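Local coordinates for protein tRNA (cytosine(72)-C(5))-methyltransferase (Pyrococcus horikoshii, PDB 5ZVE) that catalyses the S-adenosyl-L-methionine-dependent methylation of the C5 position of cytosine 72 in several tRNAs, at residues S186-T189 and A190-E194; E240-R244 and L245-N249; R289-K292 and H293-A296; A303-W306 and A307-S311. All blocks are in the same frame, centred on the assembly; numbering follows the deposited sequence.

All four contacts are local, between residues close in sequence along a helix or at one of its ends, and no two of them touch. Interaction 1, on helix 184-193, is buried and depends on valines and backbone bonds. Interaction 4 is largely buried too, but carries an exposed tryptophan-lysine pair on its outer side. Interaction 2 is partly buried, ends helix 232-245 with a glycine and adds an arginine-asparagine bond. Interaction 3 lies at the surface and is built round a histidine that accepts a backbone N-H and is covered by aliphatic chains. Interactions 3 and 4 share helix 291-310, one at its start and the other at its end, with centres about 22 Å apart.

Interaction 1: residues S186-T189 and A190-E194; sequences SMVT and ARVLE
Val188 and Val192 meet one helical turn apart in a buried i to i+4 contact near the C-terminal end of helix 184-193, which packs against the central sheet of the Rossmann-like methyltransferase fold. The helix lies between helix 210-218 and the sheet: Ala190 and Leu193 rest on Ile215 of helix 210-218, whereas Thr189 reaches Val319 of strand 316-322 and Ile376 of strand 374-381. At its earlier end Ser186 OG is hydrogen-bonded to Lys211, a residue of the S-adenosyl-L-methionine site.

The backbone bonds are uneven. Val192 N donates to Val188 O at 2.8 Å, with an N-H...O angle of 161°, while Arg191 N to Met187 O and Leu193 N to Thr189 O are weak. After Leu193 the chain leaves helical geometry at Glu194, which has positive phi. Thr189 sets its hydroxyl beside its own backbone N (chi1 -63°), from where OG1 bonds back to the carbonyl of Pro185 and keeps this buried oxygen paired within the helix. Arg191 instead bends at chi2 and leads away to a salt bridge with Glu69. Between the valines one methyl of each does the touching, Val188 CG1 lying 3.7 Å from Val192 CG2.

Interaction 2: residues E240-R244 and L245-N249; sequences ENIKR and LGVKN
Leu245 begins the exit from helix 232-245 with a hydrogen bond from its N to Asn241 O (3.0 Å), and its CB and CG pack over the same carbonyl oxygen. Gly246 follows with positive phi, a conformation that favours glycine, and is the C-prime residue of a Schellman motif: Gly246 N makes a weak bond to Lys243 O, and Val247 N reaches back to Ile242 O at 2.9 Å. Val247 then turns its side chain to the helix. Its CB stands 3.8 Å from Ile242 CG2, the two side chains crossing at about a right angle, and Thr213 and Ala216 of helix 210-218 also touch this valine.

Beside this turn, Arg244, in cation-pi contact with Phe174, bends at chi3 (64°) and brings NH1 back to Asn241 OD1 at 3.1 Å. The bond is almost straight and lies in both the guanidinium and amide planes, on a lone pair of the oxygen. A leucine in place of Arg244 would probably leave Asn241 OD1 without this donor and Phe174 without its cation. Since Asn241 ND2 also binds the carbonyl of Pro208 in the S-adenosyl-L-methionine site, the amide is gripped at both ends and its rotation fixed, linking the helix end to the cofactor loop.

Interaction 3: residues R289-K292 and H293-A296; sequences RTLK and HIEA
His293 and Thr290 are joined by a side-chain to backbone hydrogen bond at the start of helix 291-310. Thr290 N donates to His293 ND1 at 2.9 Å, nearly straight at 167° and close to the ring plane, so ND1 serves as the acceptor. The imidazole thereby takes up an amide N-H just ahead of the first helical turn. Thr290 occupies the N-cap position, but its hydroxyl makes no capping bond and pairs with Glu8 instead.

The backbone bonds that open the helix centre on two carbonyls. Thr290 O accepts from Ile294 N at 3.2 Å and, weakly, from His293 N; Leu291 O accepts from Glu295 N at 3.2 Å and, weakly, from Ile294 N. Ala296 N to Lys292 O continues the series.

Aliphatic contacts cover both faces of the imidazole. Arg289 CG makes a CH-pi contact over one face, 4.0 Å from the His293 ring centroid. On the opposite face the lysine chain runs alongside the histidine, pointing the same way: Lys292 CG sits above the rim and Lys292 CE approaches His293 CE1 to 3.5 Å. The first torsion of Lys292 (chi1 47°) places CG between the backbone N and the carbonyl carbon, from where the extended chain can follow the ring.

The guanidinium of Arg289 continues to the carbonyl of Thr277. Leu291 packs on Glu8 and Tyr12 of helix 7-17, while Ile294 turns to the loop residues Leu279, Ser326 and Glu328, setting the helix start between the N-terminal helix and these loops.

Interaction 4: residues A303-W306 and A307-S311; sequences AFIW and AAIKS. With SAH (S-adenosyl-L-homocysteine), chain C.
Ile305 and Ile309 form the tight, buried side of this i to i+4 contact near the end of helix 291-310. Their side chains lie side by side, pointing the same way, with Ile305 CG2 3.8 Å from Ile309 CD1. Ile305 also packs against Phe336 of helix 331-339 and Leu272 of strand 267-273, and Ala308 meets Ile270 and Leu318 of the sheet. Beneath them run regular helical bonds, such as Ile309 N to Ile305 O at 2.9 Å. At the helix end Ser311 OG returns to Ala307 O at 2.8 Å, satisfying a buried hydroxyl.

On the exposed side Lys310 is laid across the indole of Trp306. Lys310 CG lies 3.8 Å from the centroid of the six-membered ring and only 9° off its normal, a CH-pi contact. The lysine then bends at chi3 (-58°), which carries Lys310 CE across toward the pyrrole part, 3.6 Å from Trp306 NE1. Lys340 adds a cation-pi contact to the same indole.

Phe304 presents the rim of its ring to the adenine face, its CZ 3.4 Å from C6 of S-adenosyl-L-homocysteine, and Tyr300 packs edge-to-face with it. With an alanine at Phe304, the adenine would probably lose this edge contact over its face and Tyr300 its ring partner. Such a helix, packed on the sheet by one side and lending an aromatic to the adenine pocket, belongs to the class I Rossmann-like methyltransferase fold.

Interaction 1: residues S186-T189 and A190-E194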
loop_
_atom_site.group_PDB
_atom_site.type_symbol
_atom_site.label_atom_id
_atom_site.label_comp_id
_atom_site.label_asym_id
_atom_site.label_seq_id
_atom_site.Cartn_x
_atom_site.Cartn_y
_atom_site.Cartn_z
ATOM N N SER A 186 -3.506 -3.663 5.593
ATOM C CA SER A 186 -2.263 -3.403 6.318
ATOM C C SER A 186 -2.506 -3.148 7.806
ATOM O O SER A 186 -1.710 -3.566 8.649
ATOM C CB SER A 186 -1.522 -2.219 5.703
ATOM O OG SER A 186 -0.931 -2.579 4.469
ATOM N N MET A 187 -3.608 -2.470 8.124
ATOM C CA MET A 187 -3.970 -2.210 9.511
ATOM C C MET A 187 -4.386 -3.484 10.245
ATOM O O MET A 187 -4.021 -3.693 11.400
ATOM C CB MET A 187 -5.090 -1.183 9.572
ATOM C CG MET A 187 -4.648 0.229 9.271
ATOM S SD MET A 187 -5.936 1.402 9.729
ATOM C CE MET A 187 -6.961 1.379 8.261
ATOM N N VAL A 188 -5.157 -4.328 9.570
ATOM C CA VAL A 188 -5.538 -5.626 10.117
ATOM C C VAL A 188 -4.296 -6.445 10.471
ATOM O O VAL A 188 -4.260 -7.132 11.494
ATOM C CB VAL A 188 -6.424 -6.416 9.125
ATOM C CG1 VAL A 188 -6.747 -7.788 9.673
ATOM C CG2 VAL A 188 -7.710 -5.653 8.834
ATOM N N THR A 189 -3.274 -6.354 9.625
ATOM C CA THR A 189 -2.027 -7.090 9.827
ATOM C C THR A 189 -1.418 -6.841 11.211
ATOM O O THR A 189 -1.130 -7.787 11.944
ATOM C CB THR A 189 -0.982 -6.727 8.746
ATOM O OG1 THR A 189 -1.471 -7.107 7.453
ATOM C CG2 THR A 189 0.338 -7.433 9.013
ATOM N N ALA A 190 -1.239 -5.574 11.574
ATOM C CA ALA A 190 -0.647 -5.228 12.867
ATOM C C ALA A 190 -1.530 -5.677 14.030
ATOM O O ALA A 190 -1.033 -6.113 15.068
ATOM C CB ALA A 190 -0.387 -3.734 12.949
ATOM N N ARG A 191 -2.841 -5.562 13.854
ATOM C CA ARG A 191 -3.788 -6.039 14.857
ATOM C C ARG A 191 -3.670 -7.548 15.076
ATOM O O ARG A 191 -3.609 -8.024 16.210
ATOM C CB ARG A 191 -5.215 -5.680 14.446
ATOM C CG ARG A 191 -5.603 -4.252 14.770
ATOM C CD ARG A 191 -6.085 -4.154 16.210
ATOM N NE ARG A 191 -6.584 -2.821 16.527
ATOM C CZ ARG A 191 -7.135 -2.492 17.688
ATOM N NH1 ARG A 191 -7.265 -3.404 18.642
ATOM N NH2 ARG A 191 -7.559 -1.256 17.892
ATOM N N VAL A 192 -3.637 -8.287 13.975
ATOM C CA VAL A 192 -3.580 -9.742 14.005
ATOM C C VAL A 192 -2.284 -10.241 14.659
ATOM O O VAL A 192 -2.225 -11.354 15.176
ATOM C CB VAL A 192 -3.740 -10.301 12.563
ATOM C CG1 VAL A 192 -3.353 -11.766 12.466
ATOM C CG2 VAL A 192 -5.169 -10.067 12.069
ATOM N N LEU A 193 -1.273 -9.381 14.701
ATOM C CA LEU A 193 -0.026 -9.703 15.385
ATOM C C LEU A 193 -0.203 -9.701 16.901
ATOM O O LEU A 193 0.504 -10.415 17.617
ATOM C CB LEU A 193 1.075 -8.717 14.991
ATOM C CG LEU A 193 2.455 -9.033 15.574
ATOM C CD1 LEU A 193 2.942 -10.399 15.105
ATOM C CD2 LEU A 193 3.472 -7.960 15.214
ATOM N N GLU A 194 -1.160 -8.904 17.373
ATOM C CA GLU A 194 -1.441 -8.746 18.801
ATOM C C GLU A 194 -0.182 -8.474 19.626
ATOM O O GLU A 194 0.151 -9.252 20.519
ATOM C CB GLU A 194 -2.148 -9.986 19.354
ATOM C CG GLU A 194 -3.457 -10.341 18.668
ATOM C CD GLU A 194 -4.139 -11.536 19.319
ATOM O OE1 GLU A 194 -3.796 -11.863 20.475
ATOM O OE2 GLU A 194 -5.020 -12.150 18.680
#

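Interaction 2: residues E240-R244 and L245-N249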
loop_
_atom_site.group_PDB
_atom_site.type_symbol
_atom_site.label_atom_id
_atom_site.label_comp_id
_atom_site.label_asym_id
_atom_site.label_seq_id
_atom_site.Cartn_x
_atom_site.Cartn_y
_atom_site.Cartn_z
ATOM N N GLU A 240 11.599 10.248 9.813
ATOM C CA GLU A 240 10.720 11.409 9.769
ATOM C C GLU A 240 9.305 11.035 10.194
ATOM O O GLU A 240 8.655 11.774 10.932
ATOM C CB GLU A 240 10.699 12.015 8.363
ATOM C CG GLU A 240 12.065 12.445 7.849
ATOM C CD GLU A 240 12.047 12.816 6.377
ATOM O OE1 GLU A 240 10.960 13.143 5.851
ATOM O OE2 GLU A 240 13.121 12.781 5.743
ATOM N N ASN A 241 8.844 9.876 9.729
ATOM C CA ASN A 241 7.530 9.367 10.100
ATOM C C ASN A 241 7.413 9.127 11.596
ATOM O O ASN A 241 6.389 9.434 12.203
ATOM C CB ASN A 241 7.221 8.073 9.345
ATOM C CG ASN A 241 6.969 8.304 7.868
ATOM O OD1 ASN A 241 6.664 9.418 7.441
ATOM N ND2 ASN A 241 7.087 7.242 7.079
ATOM N N ILE A 242 8.474 8.585 12.185
ATOM C CA ILE A 242 8.510 8.306 13.612
ATOM C C ILE A 242 8.410 9.594 14.428
ATOM O O ILE A 242 7.624 9.686 15.378
ATOM C CB ILE A 242 9.797 7.546 13.987
ATOM C CG1 ILE A 242 9.677 6.077 13.577
ATOM C CG2 ILE A 242 10.059 7.636 15.473
ATOM C CD1 ILE A 242 10.978 5.304 13.665
ATOM N N LYS A 243 9.201 10.588 14.040
ATOM C CA LYS A 243 9.207 11.876 14.718
ATOM C C LYS A 243 7.859 12.583 14.631
ATOM O O LYS A 243 7.367 13.127 15.618
ATOM C CB LYS A 243 10.287 12.778 14.125
ATOM C CG LYS A 243 10.353 14.144 14.772
ATOM C CD LYS A 243 11.188 15.102 13.949
ATOM C CE LYS A 243 11.401 16.405 14.697
ATOM N NZ LYS A 243 12.315 17.328 13.969
ATOM N N ARG A 244 7.270 12.567 13.442
ATOM C CA ARG A 244 6.011 13.255 13.200
ATOM C C ARG A 244 4.859 12.608 13.973
ATOM O O ARG A 244 3.986 13.296 14.505
ATOM C CB ARG A 244 5.708 13.275 11.700
ATOM C CG ARG A 244 4.808 14.416 11.273
ATOM C CD ARG A 244 4.446 14.344 9.799
ATOM N NE ARG A 244 3.658 13.156 9.486
ATOM C CZ ARG A 244 4.146 12.067 8.906
ATOM N NH1 ARG A 244 5.424 12.017 8.556
ATOM N NH2 ARG A 244 3.350 11.033 8.668
ATOM N N LEU A 245 4.868 11.283 14.034
ATOM C CA LEU A 245 3.813 10.539 14.708
ATOM C C LEU A 245 4.009 10.499 16.219
ATOM O O LEU A 245 3.121 10.069 16.949
ATOM C CB LEU A 245 3.741 9.113 14.157
ATOM C CG LEU A 245 3.215 8.960 12.730
ATOM C CD1 LEU A 245 3.301 7.508 12.297
ATOM C CD2 LEU A 245 1.780 9.460 12.639
ATOM N N GLY A 246 5.170 10.950 16.684
ATOM C CA GLY A 246 5.476 10.930 18.104
ATOM C C GLY A 246 5.801 9.544 18.633
ATOM O O GLY A 246 5.547 9.235 19.799
ATOM N N VAL A 247 6.368 8.706 17.772
ATOM C CA VAL A 247 6.718 7.342 18.152
ATOM C C VAL A 247 8.056 7.311 18.894
ATOM O O VAL A 247 9.071 7.774 18.383
ATOM C CB VAL A 247 6.782 6.425 16.918
ATOM C CG1 VAL A 247 7.318 5.059 17.298
ATOM C CG2 VAL A 247 5.402 6.307 16.281
ATOM N N LYS A 248 8.050 6.769 20.106
ATOM C CA LYS A 248 9.251 6.720 20.934
ATOM C C LYS A 248 9.616 5.273 21.223
ATOM O O LYS A 248 10.398 4.974 22.123
ATOM C CB LYS A 248 9.025 7.478 22.242
ATOM C CG LYS A 248 8.602 8.922 22.046
ATOM C CD LYS A 248 8.353 9.610 23.376
ATOM C CE LYS A 248 7.980 11.070 23.186
ATOM N NZ LYS A 248 7.908 11.783 24.490
ATOM N N ASN A 249 9.037 4.385 20.427
ATOM C CA ASN A 249 8.966 2.976 20.755
ATOM C C ASN A 249 9.908 2.106 19.920
ATOM O O ASN A 249 10.041 0.905 20.154
ATOM C CB ASN A 249 7.508 2.530 20.597
ATOM C CG ASN A 249 7.219 1.233 21.291
ATOM O OD1 ASN A 249 7.935 0.843 22.211
ATOM N ND2 ASN A 249 6.122 0.591 20.912
#

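Interaction 3: residues R289-K292 and H293-A296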
loop_
_atom_site.group_PDB
_atom_site.type_symbol
_atom_site.label_atom_id
_atom_site.label_comp_id
_atom_site.label_asym_id
_atom_site.label_seq_id
_atom_site.Cartn_x
_atom_site.Cartn_y
_atom_site.Cartn_z
ATOM N N ARG A 289 5.341 -6.204 -13.872
ATOM C CA ARG A 289 5.891 -7.454 -13.362
ATOM C C ARG A 289 5.097 -8.643 -13.875
ATOM O O ARG A 289 3.890 -8.549 -14.095
ATOM C CB ARG A 289 5.927 -7.449 -11.830
ATOM C CG ARG A 289 7.139 -6.714 -11.272
ATOM C CD ARG A 289 6.992 -6.429 -9.799
ATOM N NE ARG A 289 8.026 -5.520 -9.313
ATOM C CZ ARG A 289 8.025 -4.968 -8.102
ATOM N NH1 ARG A 289 7.039 -5.224 -7.252
ATOM N NH2 ARG A 289 9.007 -4.151 -7.742
ATOM N N THR A 290 5.789 -9.760 -14.079
ATOM C CA THR A 290 5.175 -10.942 -14.663
ATOM C C THR A 290 5.684 -12.232 -14.008
ATOM O O THR A 290 6.237 -12.201 -12.906
ATOM C CB THR A 290 5.407 -10.990 -16.188
ATOM O OG1 THR A 290 4.701 -12.106 -16.743
ATOM C CG2 THR A 290 6.901 -11.086 -16.523
ATOM N N LEU A 291 5.477 -13.359 -14.683
ATOM C CA LEU A 291 5.691 -14.676 -14.082
ATOM C C LEU A 291 7.106 -14.889 -13.565
ATOM O O LEU A 291 7.291 -15.369 -12.449
ATOM C CB LEU A 291 5.338 -15.782 -15.081
ATOM C CG LEU A 291 3.909 -16.339 -15.013
ATOM C CD1 LEU A 291 2.867 -15.233 -15.002
ATOM C CD2 LEU A 291 3.644 -17.317 -16.152
ATOM N N LYS A 292 8.099 -14.542 -14.375
ATOM C CA LYS A 292 9.495 -14.647 -13.956
ATOM C C LYS A 292 9.748 -13.922 -12.629
ATOM O O LYS A 292 10.560 -14.366 -11.818
ATOM C CB LYS A 292 10.420 -14.103 -15.048
ATOM C CG LYS A 292 9.984 -12.755 -15.606
ATOM C CD LYS A 292 11.079 -12.122 -16.450
ATOM C CE LYS A 292 10.726 -10.699 -16.834
ATOM N NZ LYS A 292 11.895 -9.971 -17.399
ATOM N N HIS A 293 9.042 -12.814 -12.412
ATOM C CA HIS A 293 9.179 -12.044 -11.178
ATOM C C HIS A 293 8.545 -12.737 -9.975
ATOM O O HIS A 293 9.027 -12.609 -8.854
ATOM C CB HIS A 293 8.562 -10.654 -11.338
ATOM C CG HIS A 293 9.229 -9.811 -12.376
ATOM N ND1 HIS A 293 8.611 -9.454 -13.555
ATOM C CD2 HIS A 293 10.462 -9.250 -12.412
ATOM C CE1 HIS A 293 9.433 -8.709 -14.272
ATOM N NE2 HIS A 293 10.561 -8.569 -13.600
ATOM N N ILE A 294 7.462 -13.465 -10.214
ATOM C CA ILE A 294 6.765 -14.163 -9.146
ATOM C C ILE A 294 7.644 -15.252 -8.552
ATOM O O ILE A 294 7.810 -15.337 -7.335
ATOM C CB ILE A 294 5.445 -14.779 -9.649
ATOM C CG1 ILE A 294 4.464 -13.671 -10.044
ATOM C CG2 ILE A 294 4.829 -15.660 -8.579
ATOM C CD1 ILE A 294 3.178 -14.179 -10.659
ATOM N N GLU A 295 8.227 -16.069 -9.423
ATOM C CA GLU A 295 9.105 -17.148 -8.988
ATOM C C GLU A 295 10.340 -16.605 -8.278
ATOM O O GLU A 295 10.680 -17.050 -7.185
ATOM C CB GLU A 295 9.517 -18.012 -10.180
ATOM C CG GLU A 295 10.392 -19.197 -9.808
ATOM C CD GLU A 295 10.943 -19.915 -11.024
ATOM O OE1 GLU A 295 10.745 -19.418 -12.155
ATOM O OE2 GLU A 295 11.577 -20.977 -10.846
ATOM N N ALA A 296 10.997 -15.628 -8.891
ATOM C CA ALA A 296 12.206 -15.054 -8.313
ATOM C C ALA A 296 11.928 -14.427 -6.952
ATOM O O ALA A 296 12.671 -14.646 -6.001
ATOM C CB ALA A 296 12.807 -14.026 -9.256
#

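Interaction 4: residues A303-W306 and A307-S311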
loop_
_atom_site.group_PDB
_atom_site.type_symbol
_atom_site.label_atom_id
_atom_site.label_comp_id
_atom_site.label_asym_id
_atom_site.label_seq_id
_atom_site.Cartn_x
_atom_site.Cartn_y
_atom_site.Cartn_z
ATOM N N ALA A 303 14.111 -16.722 1.973
ATOM C CA ALA A 303 15.287 -16.372 2.754
ATOM C C ALA A 303 14.901 -15.593 4.009
ATOM O O ALA A 303 15.412 -15.873 5.096
ATOM C CB ALA A 303 16.266 -15.579 1.901
ATOM N N PHE A 304 13.992 -14.626 3.857
ATOM C CA PHE A 304 13.454 -13.872 4.994
ATOM C C PHE A 304 12.731 -14.776 5.987
ATOM O O PHE A 304 12.955 -14.715 7.200
ATOM C CB PHE A 304 12.470 -12.795 4.518
ATOM C CG PHE A 304 13.098 -11.685 3.729
ATOM C CD1 PHE A 304 13.476 -11.881 2.410
ATOM C CD2 PHE A 304 13.273 -10.432 4.291
ATOM C CE1 PHE A 304 14.044 -10.852 1.675
ATOM C CE2 PHE A 304 13.836 -9.397 3.560
ATOM C CZ PHE A 304 14.221 -9.608 2.253
ATOM N N ILE A 305 11.859 -15.615 5.443
ATOM C CA ILE A 305 11.012 -16.495 6.227
ATOM C C ILE A 305 11.839 -17.433 7.092
ATOM O O ILE A 305 11.589 -17.575 8.288
ATOM C CB ILE A 305 10.115 -17.331 5.313
ATOM C CG1 ILE A 305 9.080 -16.443 4.618
ATOM C CG2 ILE A 305 9.464 -18.445 6.106
ATOM C CD1 ILE A 305 8.335 -17.147 3.502
ATOM N N TRP A 306 12.825 -18.072 6.469
ATOM C CA TRP A 306 13.729 -18.973 7.170
ATOM C C TRP A 306 14.468 -18.220 8.272
ATOM O O TRP A 306 14.572 -18.702 9.399
ATOM C CB TRP A 306 14.715 -19.616 6.179
ATOM C CG TRP A 306 15.683 -20.616 6.771
ATOM C CD1 TRP A 306 17.037 -20.666 6.568
ATOM C CD2 TRP A 306 15.374 -21.704 7.656
ATOM N NE1 TRP A 306 17.585 -21.716 7.267
ATOM C CE2 TRP A 306 16.588 -22.370 7.942
ATOM C CE3 TRP A 306 14.192 -22.183 8.233
ATOM C CZ2 TRP A 306 16.653 -23.480 8.781
ATOM C CZ3 TRP A 306 14.260 -23.289 9.069
ATOM C CH2 TRP A 306 15.483 -23.926 9.332
ATOM N N ALA A 307 14.948 -17.023 7.945
ATOM C CA ALA A 307 15.641 -16.185 8.916
ATOM C C ALA A 307 14.724 -15.832 10.091
ATOM O O ALA A 307 15.171 -15.759 11.237
ATOM C CB ALA A 307 16.164 -14.922 8.250
ATOM N N ALA A 308 13.443 -15.621 9.800
ATOM C CA ALA A 308 12.469 -15.286 10.834
ATOM C C ALA A 308 12.189 -16.478 11.736
ATOM O O ALA A 308 12.160 -16.348 12.960
ATOM C CB ALA A 308 11.176 -14.798 10.205
ATOM N N ILE A 309 11.972 -17.632 11.116
ATOM C CA ILE A 309 11.702 -18.868 11.842
ATOM C C ILE A 309 12.831 -19.199 12.816
ATOM O O ILE A 309 12.583 -19.557 13.969
ATOM C CB ILE A 309 11.502 -20.047 10.867
ATOM C CG1 ILE A 309 10.226 -19.844 10.044
ATOM C CG2 ILE A 309 11.444 -21.370 11.617
ATOM C CD1 ILE A 309 10.020 -20.902 8.975
ATOM N N LYS A 310 14.070 -19.065 12.355
ATOM C CA LYS A 310 15.229 -19.367 13.190
ATOM C C LYS A 310 15.418 -18.340 14.302
ATOM O O LYS A 310 16.066 -18.622 15.308
ATOM C CB LYS A 310 16.500 -19.440 12.341
ATOM C CG LYS A 310 16.580 -20.652 11.429
ATOM C CD LYS A 310 17.979 -20.819 10.838
ATOM C CE LYS A 310 18.407 -19.591 10.050
ATOM N NZ LYS A 310 19.765 -19.756 9.442
ATOM N N SER A 311 14.848 -17.153 14.125
ATOM C CA SER A 311 14.977 -16.096 15.122
ATOM C C SER A 311 13.770 -16.022 16.046
ATOM O O SER A 311 13.700 -15.154 16.914
ATOM C CB SER A 311 15.177 -14.742 14.443
ATOM O OG SER A 311 16.333 -14.736 13.622
HETATM N N SAH C . 6.249 -2.856 6.096
HETATM C CA SAH C . 6.432 -1.540 5.494
HETATM C CB SAH C . 6.613 -1.641 3.979
HETATM C CG SAH C . 7.451 -2.821 3.479
HETATM S SD SAH C . 7.925 -2.584 1.748
HETATM C C SAH C . 5.309 -0.561 5.849
HETATM O O SAH C . 4.255 -0.946 6.355
HETATM O OXT SAH C . 5.430 0.646 5.641
HETATM C "C5'" SAH C . 9.243 -3.831 1.811
HETATM C "C4'" SAH C . 10.571 -3.315 2.359
HETATM O "O4'" SAH C . 11.518 -4.364 2.389
HETATM C "C3'" SAH C . 11.206 -2.201 1.536
HETATM O "O3'" SAH C . 11.261 -1.029 2.316
HETATM C "C2'" SAH C . 12.625 -2.656 1.254
HETATM O "O2'" SAH C . 13.538 -1.635 1.573
HETATM C "C1'" SAH C . 12.808 -3.816 2.211
HETATM N N9 SAH C . 13.777 -4.834 1.752
HETATM C C8 SAH C . 13.933 -5.368 0.498
HETATM N N7 SAH C . 14.937 -6.276 0.537
HETATM C C5 SAH C . 15.425 -6.328 1.796
HETATM C C6 SAH C . 16.441 -7.072 2.386
HETATM N N6 SAH C . 17.152 -7.945 1.675
HETATM N N1 SAH C . 16.710 -6.903 3.728
HETATM C C2 SAH C . 15.977 -6.001 4.475
HETATM N N3 SAH C . 14.973 -5.265 3.884
HETATM C C4 SAH C . 14.703 -5.428 2.566
#